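Local coordinates for 3-oxoacyl-[acyl-carrier-protein] synthase 3 (Micrococcus luteus NCTC 2665, PDB 4EWP) that probably catalyses the condensation that initiates fatty acid synthesis, condensing the acetyl group of acetyl-CoA with malonyl-ACP with release of carbon dioxide, at residues Y128-A133 with P183-S188; A252-E257 with L332-G337; R256-A261 with Y342-V347; D268-I273 with P324-G329. One frame throughout, in Å; residues are numbered along the deposited sequence.

Contact 1: residues Y128-A133 with P183-S188; sequences YGVAQA and PGISPS
Helical residue Ala131 and loop residue Ser188 bring the two backbones closest, with 5.8 Å between their CA atoms, where the irregular chain 183-188 passes one flank of helix 125-138. The serine hydroxyl closes the gap: Ser188 OG lies 3.3 Å from Ala131 CB and 3.5 Å from Ala131 CA, a polar atom laid against carbon. With chi1 at -75°, this hydroxyl stands beside its own backbone N and opposite the carbonyl carbon, which directs it at the helix. Its polar need is met elsewhere, by a hydrogen bond to the side-chain amide NE2 of Gln345 on strand 341-348; Val130 and Ala131 also pack on that glutamine. The second contact is looser and wholly apolar. Val130 CG1 and Ile185 CG2 approach to 4.2 Å, while Ile185 also reaches Val177, Ser14 and Ile16 of the neighbouring sheet. The loop has further partners: Ser186 bonds to Val346 through both backbone and side chain, and Ile185 O accepts a bond from Gln7 NE2 of the second subunit. Helix 125-138 follows closely on Cys123, predicted to be catalytic, and touches strands 144-152 and 341-348, which belong to different sheets. Such a buried helix, packed between two mixed five-stranded sheets, is characteristic of the layered thiolase fold.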
loop_
_atom_site.group_PDB
_atom_site.type_symbol
_atom_site.label_atom_id
_atom_site.label_comp_id
_atom_site.label_asym_id
_atom_site.label_seq_id
_atom_site.Cartn_x
_atom_site.Cartn_y
_atom_site.Cartn_z
ATOM N N TYR A 128 -7.895 -1.063 -7.681
ATOM C CA TYR A 128 -7.953 -0.735 -6.249
ATOM C C TYR A 128 -7.637 0.753 -6.097
ATOM O O TYR A 128 -8.276 1.452 -5.323
ATOM C CB TYR A 128 -6.944 -1.573 -5.425
ATOM C CG TYR A 128 -7.510 -2.826 -4.782
ATOM C CD1 TYR A 128 -8.023 -3.874 -5.561
ATOM C CD2 TYR A 128 -7.514 -2.979 -3.394
ATOM C CE1 TYR A 128 -8.545 -5.038 -4.970
ATOM C CE2 TYR A 128 -8.039 -4.129 -2.791
ATOM C CZ TYR A 128 -8.547 -5.154 -3.576
ATOM O OH TYR A 128 -9.057 -6.285 -2.972
ATOM N N GLY A 129 -6.644 1.229 -6.851
ATOM C CA GLY A 129 -6.282 2.637 -6.834
ATOM C C GLY A 129 -7.460 3.508 -7.240
ATOM O O GLY A 129 -7.723 4.540 -6.637
ATOM N N VAL A 130 -8.191 3.081 -8.265
ATOM C CA VAL A 130 -9.307 3.874 -8.761
ATOM C C VAL A 130 -10.437 3.889 -7.732
ATOM O O VAL A 130 -11.046 4.925 -7.507
ATOM C CB VAL A 130 -9.784 3.376 -10.148
ATOM C CG1 VAL A 130 -11.134 3.990 -10.529
ATOM C CG2 VAL A 130 -8.714 3.692 -11.214
ATOM N N ALA A 131 -10.687 2.748 -7.088
ATOM C CA ALA A 131 -11.711 2.674 -6.046
ATOM C C ALA A 131 -11.370 3.681 -4.952
ATOM O O ALA A 131 -12.232 4.434 -4.480
ATOM C CB ALA A 131 -11.789 1.269 -5.469
ATOM N N GLN A 132 -10.096 3.707 -4.567
ATOM C CA GLN A 132 -9.646 4.602 -3.507
ATOM C C GLN A 132 -9.768 6.064 -3.936
ATOM O O GLN A 132 -10.356 6.880 -3.237
ATOM C CB GLN A 132 -8.207 4.263 -3.110
ATOM C CG GLN A 132 -8.068 2.961 -2.340
ATOM C CD GLN A 132 -6.629 2.519 -2.238
ATOM O OE1 GLN A 132 -5.770 3.281 -1.801
ATOM N NE2 GLN A 132 -6.356 1.293 -2.646
ATOM N N ALA A 133 -9.230 6.368 -5.112
ATOM C CA ALA A 133 -9.303 7.708 -5.681
ATOM C C ALA A 133 -10.756 8.196 -5.750
ATOM O O ALA A 133 -11.070 9.316 -5.336
ATOM C CB ALA A 133 -8.658 7.726 -7.081
ATOM N N PRO A 183 -21.590 11.733 -13.008
ATOM C CA PRO A 183 -21.001 10.428 -12.681
ATOM C C PRO A 183 -20.098 9.925 -13.805
ATOM O O PRO A 183 -20.580 9.713 -14.914
ATOM C CB PRO A 183 -22.223 9.512 -12.575
ATOM C CG PRO A 183 -23.357 10.419 -12.253
ATOM C CD PRO A 183 -23.062 11.708 -12.958
ATOM N N GLY A 184 -18.815 9.736 -13.520
ATOM C CA GLY A 184 -17.880 9.216 -14.505
ATOM C C GLY A 184 -17.242 7.898 -14.101
ATOM O O GLY A 184 -16.570 7.257 -14.916
ATOM N N ILE A 185 -17.465 7.488 -12.851
ATOM C CA ILE A 185 -16.937 6.220 -12.332
ATOM C C ILE A 185 -18.035 5.481 -11.563
ATOM O O ILE A 185 -18.555 5.977 -10.557
ATOM C CB ILE A 185 -15.733 6.463 -11.394
ATOM C CG1 ILE A 185 -14.648 7.280 -12.099
ATOM C CG2 ILE A 185 -15.160 5.156 -10.869
ATOM C CD1 ILE A 185 -13.420 7.539 -11.240
ATOM N N SER A 186 -18.397 4.301 -12.038
ATOM C CA SER A 186 -19.464 3.524 -11.416
ATOM C C SER A 186 -18.972 2.881 -10.115
ATOM O O SER A 186 -17.763 2.794 -9.889
ATOM C CB SER A 186 -19.964 2.446 -12.379
ATOM O OG SER A 186 -19.047 1.365 -12.447
ATOM N N PRO A 187 -19.908 2.426 -9.264
ATOM C CA PRO A 187 -19.528 1.895 -7.943
ATOM C C PRO A 187 -18.589 0.714 -8.076
ATOM O O PRO A 187 -18.871 -0.223 -8.832
ATOM C CB PRO A 187 -20.863 1.440 -7.330
ATOM C CG PRO A 187 -21.925 2.231 -8.083
ATOM C CD PRO A 187 -21.369 2.424 -9.479
ATOM N N SER A 188 -17.477 0.752 -7.349
ATOM C CA SER A 188 -16.493 -0.309 -7.484
ATOM C C SER A 188 -17.033 -1.662 -7.037
ATOM O O SER A 188 -17.768 -1.763 -6.058
ATOM C CB SER A 188 -15.216 0.030 -6.717
ATOM O OG SER A 188 -14.468 1.016 -7.411
#

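Contact 2: residues A252-E257 with L332-G337; sequences AKVARE and LQIGFG
Ile334 CD1 is the hub of this contact, touching Val254 CG1 at 3.8 Å, Ala255 N at 3.8 Å and Ala255 CB at 4.0 Å. The isoleucine reaches this far because its chain is extended, CG1 lying anti to the backbone N (chi1 177°) and CD1 continuing the zigzag. It crosses the valine side chain obliquely and ends over the helix backbone. Two residues earlier on the same strand face, Leu332 CD2 meets the Ala255 methyl CB at 3.9 Å, giving that alanine two strand neighbours. The segments run in roughly antiparallel directions, 145° apart, with their axes 9.5 Å from each other: helix 240-262 is laid across one face of the C-terminal mixed sheet, an outer helical layer of the thiolase fold. Strand alternation sends Gln333 to the other face, where its amide bonds to Tyr126 OH and Gln345 OE1. On the helix side, Phe285 of helix 279-288 packs against both Ala255 and Ile334, and Leu289 covers Ala255 and Leu332. Farther along the strand, the ring of Phe336 stands edge-to-face with His275, a predicted active-site residue whose side chain is about 6 Å from that of Ile334.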
loop_
_atom_site.group_PDB
_atom_site.type_symbol
_atom_site.label_atom_id
_atom_site.label_comp_id
_atom_site.label_asym_id
_atom_site.label_seq_id
_atom_site.Cartn_x
_atom_site.Cartn_y
_atom_site.Cartn_z
ATOM N N ALA A 252 -15.761 -13.201 -14.654
ATOM C CA ALA A 252 -16.890 -12.868 -15.508
ATOM C C ALA A 252 -18.091 -12.492 -14.639
ATOM O O ALA A 252 -18.876 -11.626 -15.002
ATOM C CB ALA A 252 -17.223 -13.999 -16.465
ATOM N N LYS A 253 -18.216 -13.113 -13.476
ATOM C CA LYS A 253 -19.316 -12.796 -12.565
ATOM C C LYS A 253 -19.098 -11.413 -11.968
ATOM O O LYS A 253 -20.045 -10.643 -11.803
ATOM C CB LYS A 253 -19.429 -13.843 -11.455
ATOM C CG LYS A 253 -19.475 -15.275 -11.978
ATOM C CD LYS A 253 -19.735 -16.286 -10.864
ATOM C CE LYS A 253 -19.693 -17.708 -11.396
ATOM N NZ LYS A 253 -20.134 -18.684 -10.366
ATOM N N VAL A 254 -17.843 -11.102 -11.650
ATOM C CA VAL A 254 -17.497 -9.784 -11.137
ATOM C C VAL A 254 -17.843 -8.717 -12.191
ATOM O O VAL A 254 -18.475 -7.698 -11.891
ATOM C CB VAL A 254 -15.996 -9.703 -10.751
ATOM C CG1 VAL A 254 -15.601 -8.273 -10.340
ATOM C CG2 VAL A 254 -15.670 -10.705 -9.637
ATOM N N ALA A 255 -17.449 -8.961 -13.432
ATOM C CA ALA A 255 -17.737 -8.001 -14.495
ATOM C C ALA A 255 -19.244 -7.769 -14.662
ATOM O O ALA A 255 -19.704 -6.633 -14.794
ATOM C CB ALA A 255 -17.109 -8.455 -15.805
ATOM N N ARG A 256 -20.022 -8.843 -14.660
ATOM C CA ARG A 256 -21.468 -8.689 -14.793
ATOM C C ARG A 256 -22.012 -7.933 -13.585
ATOM O O ARG A 256 -22.910 -7.097 -13.708
ATOM C CB ARG A 256 -22.177 -10.038 -14.984
ATOM C CG ARG A 256 -21.967 -10.632 -16.391
ATOM C CD ARG A 256 -22.758 -11.932 -16.626
ATOM N NE ARG A 256 -22.251 -13.027 -15.799
ATOM C CZ ARG A 256 -21.595 -14.089 -16.263
ATOM N NH1 ARG A 256 -21.372 -14.229 -17.572
ATOM N NH2 ARG A 256 -21.173 -15.018 -15.412
ATOM N N GLU A 257 -21.451 -8.208 -12.416
ATOM C CA GLU A 257 -21.856 -7.481 -11.234
ATOM C C GLU A 257 -21.522 -5.980 -11.371
ATOM O O GLU A 257 -22.341 -5.123 -11.041
ATOM C CB GLU A 257 -21.202 -8.094 -10.004
ATOM C CG GLU A 257 -21.915 -7.784 -8.704
ATOM C CD GLU A 257 -21.307 -8.531 -7.528
ATOM O OE1 GLU A 257 -20.885 -9.701 -7.726
ATOM O OE2 GLU A 257 -21.249 -7.942 -6.422
ATOM N N LEU A 332 -15.550 -0.822 -19.452
ATOM C CA LEU A 332 -15.482 -1.714 -18.303
ATOM C C LEU A 332 -14.015 -2.061 -18.083
ATOM O O LEU A 332 -13.346 -2.566 -18.991
ATOM C CB LEU A 332 -16.290 -2.995 -18.561
ATOM C CG LEU A 332 -16.212 -4.155 -17.561
ATOM C CD1 LEU A 332 -16.758 -3.729 -16.207
ATOM C CD2 LEU A 332 -16.987 -5.330 -18.087
ATOM N N GLN A 333 -13.504 -1.777 -16.893
ATOM C CA GLN A 333 -12.136 -2.158 -16.556
ATOM C C GLN A 333 -12.188 -3.086 -15.376
ATOM O O GLN A 333 -12.966 -2.875 -14.441
ATOM C CB GLN A 333 -11.271 -0.942 -16.241
ATOM C CG GLN A 333 -11.905 -0.022 -15.243
ATOM C CD GLN A 333 -11.058 1.207 -15.016
ATOM O OE1 GLN A 333 -10.455 1.745 -15.957
ATOM N NE2 GLN A 333 -10.986 1.655 -13.756
ATOM N N ILE A 334 -11.377 -4.131 -15.428
ATOM C CA ILE A 334 -11.413 -5.137 -14.385
ATOM C C ILE A 334 -10.039 -5.769 -14.277
ATOM O O ILE A 334 -9.517 -6.305 -15.261
ATOM C CB ILE A 334 -12.487 -6.200 -14.679
ATOM C CG1 ILE A 334 -12.468 -7.287 -13.605
ATOM C CG2 ILE A 334 -12.271 -6.830 -16.063
ATOM C CD1 ILE A 334 -13.693 -8.188 -13.662
ATOM N N GLY A 335 -9.439 -5.655 -13.092
ATOM C CA GLY A 335 -8.127 -6.220 -12.826
ATOM C C GLY A 335 -8.197 -7.310 -11.773
ATOM O O GLY A 335 -9.114 -7.319 -10.952
ATOM N N PHE A 336 -7.215 -8.213 -11.785
ATOM C CA PHE A 336 -7.242 -9.407 -10.965
ATOM C C PHE A 336 -5.836 -9.978 -10.830
ATOM O O PHE A 336 -5.126 -10.123 -11.827
ATOM C CB PHE A 336 -8.202 -10.455 -11.557
ATOM C CG PHE A 336 -8.121 -10.592 -13.074
ATOM C CD1 PHE A 336 -7.321 -11.567 -13.654
ATOM C CD2 PHE A 336 -8.863 -9.765 -13.904
ATOM C CE1 PHE A 336 -7.239 -11.703 -15.030
ATOM C CE2 PHE A 336 -8.792 -9.887 -15.286
ATOM C CZ PHE A 336 -7.979 -10.862 -15.849
ATOM N N GLY A 337 -5.419 -10.293 -9.601
ATOM C CA GLY A 337 -4.113 -10.902 -9.409
ATOM C C GLY A 337 -3.857 -11.522 -8.048
ATOM O O GLY A 337 -4.798 -11.842 -7.321
#

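Contact 3: residues R256-A261 with Y342-V347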
loop_
_atom_site.group_PDB
_atom_site.type_symbol
_atom_site.label_atom_id
_atom_site.label_comp_id
_atom_site.label_asym_id
_atom_site.label_seq_id
_atom_site.Cartn_x
_atom_site.Cartn_y
_atom_site.Cartn_z
ATOM N N ARG A 256 -20.022 -8.843 -14.660
ATOM C CA ARG A 256 -21.468 -8.689 -14.793
ATOM C C ARG A 256 -22.012 -7.933 -13.585
ATOM O O ARG A 256 -22.910 -7.097 -13.708
ATOM C CB ARG A 256 -22.177 -10.038 -14.984
ATOM C CG ARG A 256 -21.967 -10.632 -16.391
ATOM C CD ARG A 256 -22.758 -11.932 -16.626
ATOM N NE ARG A 256 -22.251 -13.027 -15.799
ATOM C CZ ARG A 256 -21.595 -14.089 -16.263
ATOM N NH1 ARG A 256 -21.372 -14.229 -17.572
ATOM N NH2 ARG A 256 -21.173 -15.018 -15.412
ATOM N N GLU A 257 -21.451 -8.208 -12.416
ATOM C CA GLU A 257 -21.856 -7.481 -11.234
ATOM C C GLU A 257 -21.522 -5.980 -11.371
ATOM O O GLU A 257 -22.341 -5.123 -11.041
ATOM C CB GLU A 257 -21.202 -8.094 -10.004
ATOM C CG GLU A 257 -21.915 -7.784 -8.704
ATOM C CD GLU A 257 -21.307 -8.531 -7.528
ATOM O OE1 GLU A 257 -20.885 -9.701 -7.726
ATOM O OE2 GLU A 257 -21.249 -7.942 -6.422
ATOM N N ALA A 258 -20.324 -5.670 -11.868
ATOM C CA ALA A 258 -19.917 -4.283 -12.075
ATOM C C ALA A 258 -20.857 -3.591 -13.074
ATOM O O ALA A 258 -21.366 -2.502 -12.821
ATOM C CB ALA A 258 -18.445 -4.207 -12.538
ATOM N N LEU A 259 -21.117 -4.234 -14.199
ATOM C CA LEU A 259 -22.098 -3.704 -15.143
ATOM C C LEU A 259 -23.449 -3.465 -14.461
ATOM O O LEU A 259 -24.059 -2.405 -14.630
ATOM C CB LEU A 259 -22.284 -4.658 -16.329
ATOM C CG LEU A 259 -21.098 -4.890 -17.273
ATOM C CD1 LEU A 259 -21.446 -5.976 -18.266
ATOM C CD2 LEU A 259 -20.687 -3.615 -18.007
ATOM N N ASP A 260 -23.924 -4.445 -13.695
ATOM C CA ASP A 260 -25.237 -4.322 -13.065
ATOM C C ASP A 260 -25.280 -3.157 -12.081
ATOM O O ASP A 260 -26.216 -2.364 -12.106
ATOM C CB ASP A 260 -25.667 -5.624 -12.386
ATOM C CG ASP A 260 -27.039 -5.513 -11.731
ATOM O OD1 ASP A 260 -28.054 -5.675 -12.444
ATOM O OD2 ASP A 260 -27.105 -5.264 -10.503
ATOM N N ALA A 261 -24.253 -3.036 -11.242
ATOM C CA ALA A 261 -24.192 -1.942 -10.272
ATOM C C ALA A 261 -24.058 -0.589 -10.968
ATOM O O ALA A 261 -24.478 0.437 -10.433
ATOM C CB ALA A 261 -23.043 -2.154 -9.282
ATOM N N TYR A 342 -9.240 -8.687 -6.700
ATOM C CA TYR A 342 -9.821 -8.179 -7.938
ATOM C C TYR A 342 -10.539 -6.846 -7.727
ATOM O O TYR A 342 -11.002 -6.550 -6.633
ATOM C CB TYR A 342 -10.822 -9.183 -8.493
ATOM C CG TYR A 342 -11.957 -9.507 -7.544
ATOM C CD1 TYR A 342 -11.914 -10.634 -6.730
ATOM C CD2 TYR A 342 -13.070 -8.685 -7.462
ATOM C CE1 TYR A 342 -12.959 -10.937 -5.867
ATOM C CE2 TYR A 342 -14.112 -8.975 -6.604
ATOM C CZ TYR A 342 -14.050 -10.100 -5.807
ATOM O OH TYR A 342 -15.098 -10.380 -4.958
ATOM N N GLY A 343 -10.658 -6.065 -8.794
ATOM C CA GLY A 343 -11.397 -4.817 -8.749
ATOM C C GLY A 343 -11.935 -4.456 -10.129
ATOM O O GLY A 343 -11.263 -4.699 -11.144
ATOM N N ALA A 344 -13.146 -3.893 -10.168
ATOM C CA ALA A 344 -13.768 -3.503 -11.427
ATOM C C ALA A 344 -14.626 -2.246 -11.311
ATOM O O ALA A 344 -15.253 -2.006 -10.275
ATOM C CB ALA A 344 -14.619 -4.659 -11.985
ATOM N N GLN A 345 -14.674 -1.479 -12.401
ATOM C CA GLN A 345 -15.537 -0.303 -12.523
ATOM C C GLN A 345 -15.952 -0.104 -13.966
ATOM O O GLN A 345 -15.246 -0.507 -14.892
ATOM C CB GLN A 345 -14.802 0.978 -12.099
ATOM C CG GLN A 345 -14.326 1.010 -10.690
ATOM C CD GLN A 345 -12.874 0.596 -10.553
ATOM O OE1 GLN A 345 -12.169 0.367 -11.540
ATOM N NE2 GLN A 345 -12.415 0.506 -9.315
ATOM N N VAL A 346 -17.080 0.557 -14.165
ATOM C CA VAL A 346 -17.360 1.134 -15.470
ATOM C C VAL A 346 -16.942 2.604 -15.416
ATOM O O VAL A 346 -17.251 3.329 -14.453
ATOM C CB VAL A 346 -18.829 0.977 -15.863
ATOM C CG1 VAL A 346 -19.123 1.754 -17.135
ATOM C CG2 VAL A 346 -19.168 -0.523 -16.036
ATOM N N VAL A 347 -16.187 3.034 -16.416
ATOM C CA VAL A 347 -15.691 4.398 -16.417
ATOM C C VAL A 347 -15.984 5.090 -17.737
ATOM O O VAL A 347 -15.976 4.464 -18.784
ATOM C CB VAL A 347 -14.175 4.476 -16.125
ATOM C CG1 VAL A 347 -13.851 3.871 -14.749
ATOM C CG2 VAL A 347 -13.367 3.811 -17.235
#
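Leu259 and Val346 cross at about a right angle, with Leu259 CD2 set 4.0 Å from Val346 CG2. The leucine leaves the helix with CB directed off the strand; with CG beside the backbone N (chi1 -65°) the chain bends round, and one terminal methyl comes back to the sheet. Val346 needs no such detour, since its side chain starts toward the helix and offers the branch that lies opposite its carbonyl carbon. The Ala258 methyl points almost straight at that of Ala344, which meets it at a slant, CB to CB 3.9 Å. With side chains this small, the helix settles close to the sheet: Ala258 CA is 5.9 Å from Gln345 CA, and the axes approach to 7.7 Å at an angle of 39°. Gln345 itself projects from the opposite face, where its NE2 bonds to Cys127 O in the central helix region. Leu332 of the adjoining strand touches both Ala258 and Val346, while Leu5 of the second subunit also packs on Val346. Every side-chain meeting between the two segments is a methyl contact at van der Waals distance, so the helix is held here by shape and exclusion of water, without directional polar bonds.

Contact 4: residues D268-I273 with P324-G329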
loop_
_atom_site.group_PDB
_atom_site.type_symbol
_atom_site.label_atom_id
_atom_site.label_comp_id
_atom_site.label_asym_id
_atom_site.label_seq_id
_atom_site.Cartn_x
_atom_site.Cartn_y
_atom_site.Cartn_z
ATOM N N ASP A 268 -24.033 -0.885 -24.112
ATOM C CA ASP A 268 -23.711 0.500 -23.751
ATOM C C ASP A 268 -22.202 0.764 -23.684
ATOM O O ASP A 268 -21.769 1.919 -23.613
ATOM C CB ASP A 268 -24.350 0.852 -22.407
ATOM C CG ASP A 268 -25.863 0.777 -22.443
ATOM O OD1 ASP A 268 -26.442 1.238 -23.454
ATOM O OD2 ASP A 268 -26.468 0.256 -21.472
ATOM N N LEU A 269 -21.405 -0.302 -23.698
ATOM C CA LEU A 269 -19.944 -0.172 -23.616
ATOM C C LEU A 269 -19.327 0.262 -24.945
ATOM O O LEU A 269 -19.733 -0.207 -26.003
ATOM C CB LEU A 269 -19.298 -1.492 -23.168
ATOM C CG LEU A 269 -19.616 -1.993 -21.754
ATOM C CD1 LEU A 269 -18.980 -3.359 -21.471
ATOM C CD2 LEU A 269 -19.152 -0.964 -20.722
ATOM N N ALA A 270 -18.346 1.158 -24.888
ATOM C CA ALA A 270 -17.527 1.453 -26.056
ATOM C C ALA A 270 -16.284 0.575 -26.041
ATOM O O ALA A 270 -15.664 0.343 -27.075
ATOM C CB ALA A 270 -17.129 2.907 -26.084
ATOM N N ALA A 271 -15.914 0.085 -24.865
ATOM C CA ALA A 271 -14.699 -0.709 -24.755
ATOM C C ALA A 271 -14.718 -1.642 -23.555
ATOM O O ALA A 271 -15.396 -1.392 -22.559
ATOM C CB ALA A 271 -13.464 0.197 -24.697
ATOM N N PHE A 272 -13.952 -2.722 -23.674
ATOM C CA PHE A 272 -13.755 -3.674 -22.596
ATOM C C PHE A 272 -12.256 -3.757 -22.360
ATOM O O PHE A 272 -11.502 -4.147 -23.249
ATOM C CB PHE A 272 -14.325 -5.047 -22.975
ATOM C CG PHE A 272 -13.971 -6.140 -22.009
ATOM C CD1 PHE A 272 -14.090 -5.939 -20.641
ATOM C CD2 PHE A 272 -13.516 -7.371 -22.469
ATOM C CE1 PHE A 272 -13.756 -6.954 -19.737
ATOM C CE2 PHE A 272 -13.183 -8.385 -21.588
ATOM C CZ PHE A 272 -13.306 -8.176 -20.211
ATOM N N ILE A 273 -11.819 -3.358 -21.170
ATOM C CA ILE A 273 -10.395 -3.300 -20.902
ATOM C C ILE A 273 -10.034 -4.163 -19.714
ATOM O O ILE A 273 -9.867 -3.661 -18.602
ATOM C CB ILE A 273 -9.919 -1.863 -20.653
ATOM C CG1 ILE A 273 -10.537 -0.914 -21.692
ATOM C CG2 ILE A 273 -8.395 -1.814 -20.711
ATOM C CD1 ILE A 273 -10.330 0.550 -21.393
ATOM N N PRO A 324 -9.540 7.646 -31.213
ATOM C CA PRO A 324 -9.824 8.866 -30.443
ATOM C C PRO A 324 -11.308 9.090 -30.147
ATOM O O PRO A 324 -11.644 9.765 -29.171
ATOM C CB PRO A 324 -9.284 9.978 -31.347
ATOM C CG PRO A 324 -8.170 9.331 -32.088
ATOM C CD PRO A 324 -8.667 7.925 -32.369
ATOM N N GLU A 325 -12.181 8.526 -30.971
ATOM C CA GLU A 325 -13.619 8.742 -30.823
ATOM C C GLU A 325 -14.231 8.015 -29.612
ATOM O O GLU A 325 -15.400 8.239 -29.273
ATOM C CB GLU A 325 -14.351 8.343 -32.109
ATOM C CG GLU A 325 -14.372 6.838 -32.382
ATOM C CD GLU A 325 -13.072 6.295 -32.983
ATOM O OE1 GLU A 325 -12.187 7.099 -33.354
ATOM O OE2 GLU A 325 -12.944 5.055 -33.093
ATOM N N LEU A 326 -13.454 7.144 -28.969
ATOM C CA LEU A 326 -13.930 6.437 -27.778
ATOM C C LEU A 326 -14.009 7.369 -26.563
ATOM O O LEU A 326 -14.713 7.078 -25.592
ATOM C CB LEU A 326 -13.034 5.241 -27.456
ATOM C CG LEU A 326 -12.949 4.109 -28.480
ATOM C CD1 LEU A 326 -11.818 3.163 -28.105
ATOM C CD2 LEU A 326 -14.270 3.359 -28.604
ATOM N N SER A 327 -13.275 8.478 -26.617
ATOM C CA SER A 327 -13.313 9.482 -25.562
ATOM C C SER A 327 -14.754 9.875 -25.279
ATOM O O SER A 327 -15.482 10.233 -26.188
ATOM C CB SER A 327 -12.506 10.708 -25.990
ATOM O OG SER A 327 -12.900 11.868 -25.282
ATOM N N GLY A 328 -15.175 9.789 -24.021
ATOM C CA GLY A 328 -16.561 10.067 -23.666
ATOM C C GLY A 328 -17.424 8.810 -23.648
ATOM O O GLY A 328 -18.586 8.850 -23.230
ATOM N N GLY A 329 -16.859 7.696 -24.115
ATOM C CA GLY A 329 -17.561 6.423 -24.135
ATOM C C GLY A 329 -17.356 5.652 -22.839
ATOM O O GLY A 329 -16.472 5.977 -22.062
#
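A type II beta turn from Leu326 to Gly329 sets both of its end residues against Ala270, at the corner that the chain turns within 269-274. The turn is closed by a bond from Gly329 N to Leu326 O of 2.7 Å, and its third residue, Gly328, takes the positive phi (93°) that such turns commonly reserve for glycine. Leu326 does the reaching: its CD2 lies 3.8 Å from Ala270 CB and 3.7 Å from Ala270 O, so one methyl covers both the side chain and the carbonyl oxygen. CG stands beside the backbone N, opposite the carbonyl carbon (chi1 -63°), and of the two branches it is the one turned back from the extended direction, CD2, that meets the corner. From the other end of the turn, Gly329 presents bare backbone, its CA 4.0 Å from Ala270 CB; the alanine methyl thus touches a leucine branch and, at roughly a right angle to it, bare main chain. CA atoms of Ala270 and Gly329 are 5.3 Å apart. The turn completes a beta-alpha-beta crossover, in which the chain leaves strand 296-297, runs through helix 311-322 and enters strand 330-337, with strand 269-274 lying between the two strands in the sheet. Ala270 accordingly has backbone bonds to Val296 and to Leu330. Beyond it, Ala271 and Ile273 pack beneath helix 311-322, both touching Leu319. The exposed side of the turn is tied to the C-terminal strand by a hydrogen bond between Gly328 O and Arg348 NE.

Along the chain, contact 1 closes before the other three begin; contact 4 then falls between the segments joined by contacts 2 and 3. Those two share helix 240-262 and reach neighbouring strands, 330-337 and 341-348, with centres only 6 Å apart. Contact 4 lies about 17 Å from the centre of contact 2, on the same sheet, where strand 269-274 pairs with 330-337. Contact 1, centred about 10 Å from contact 3, approaches this sheet from its other face. Together they sample successive layers of the thiolase fold, central helix, sheet and outer helix, whose two sheets share the strand order 1-5-4-2-3, consistent with its duplicated halves.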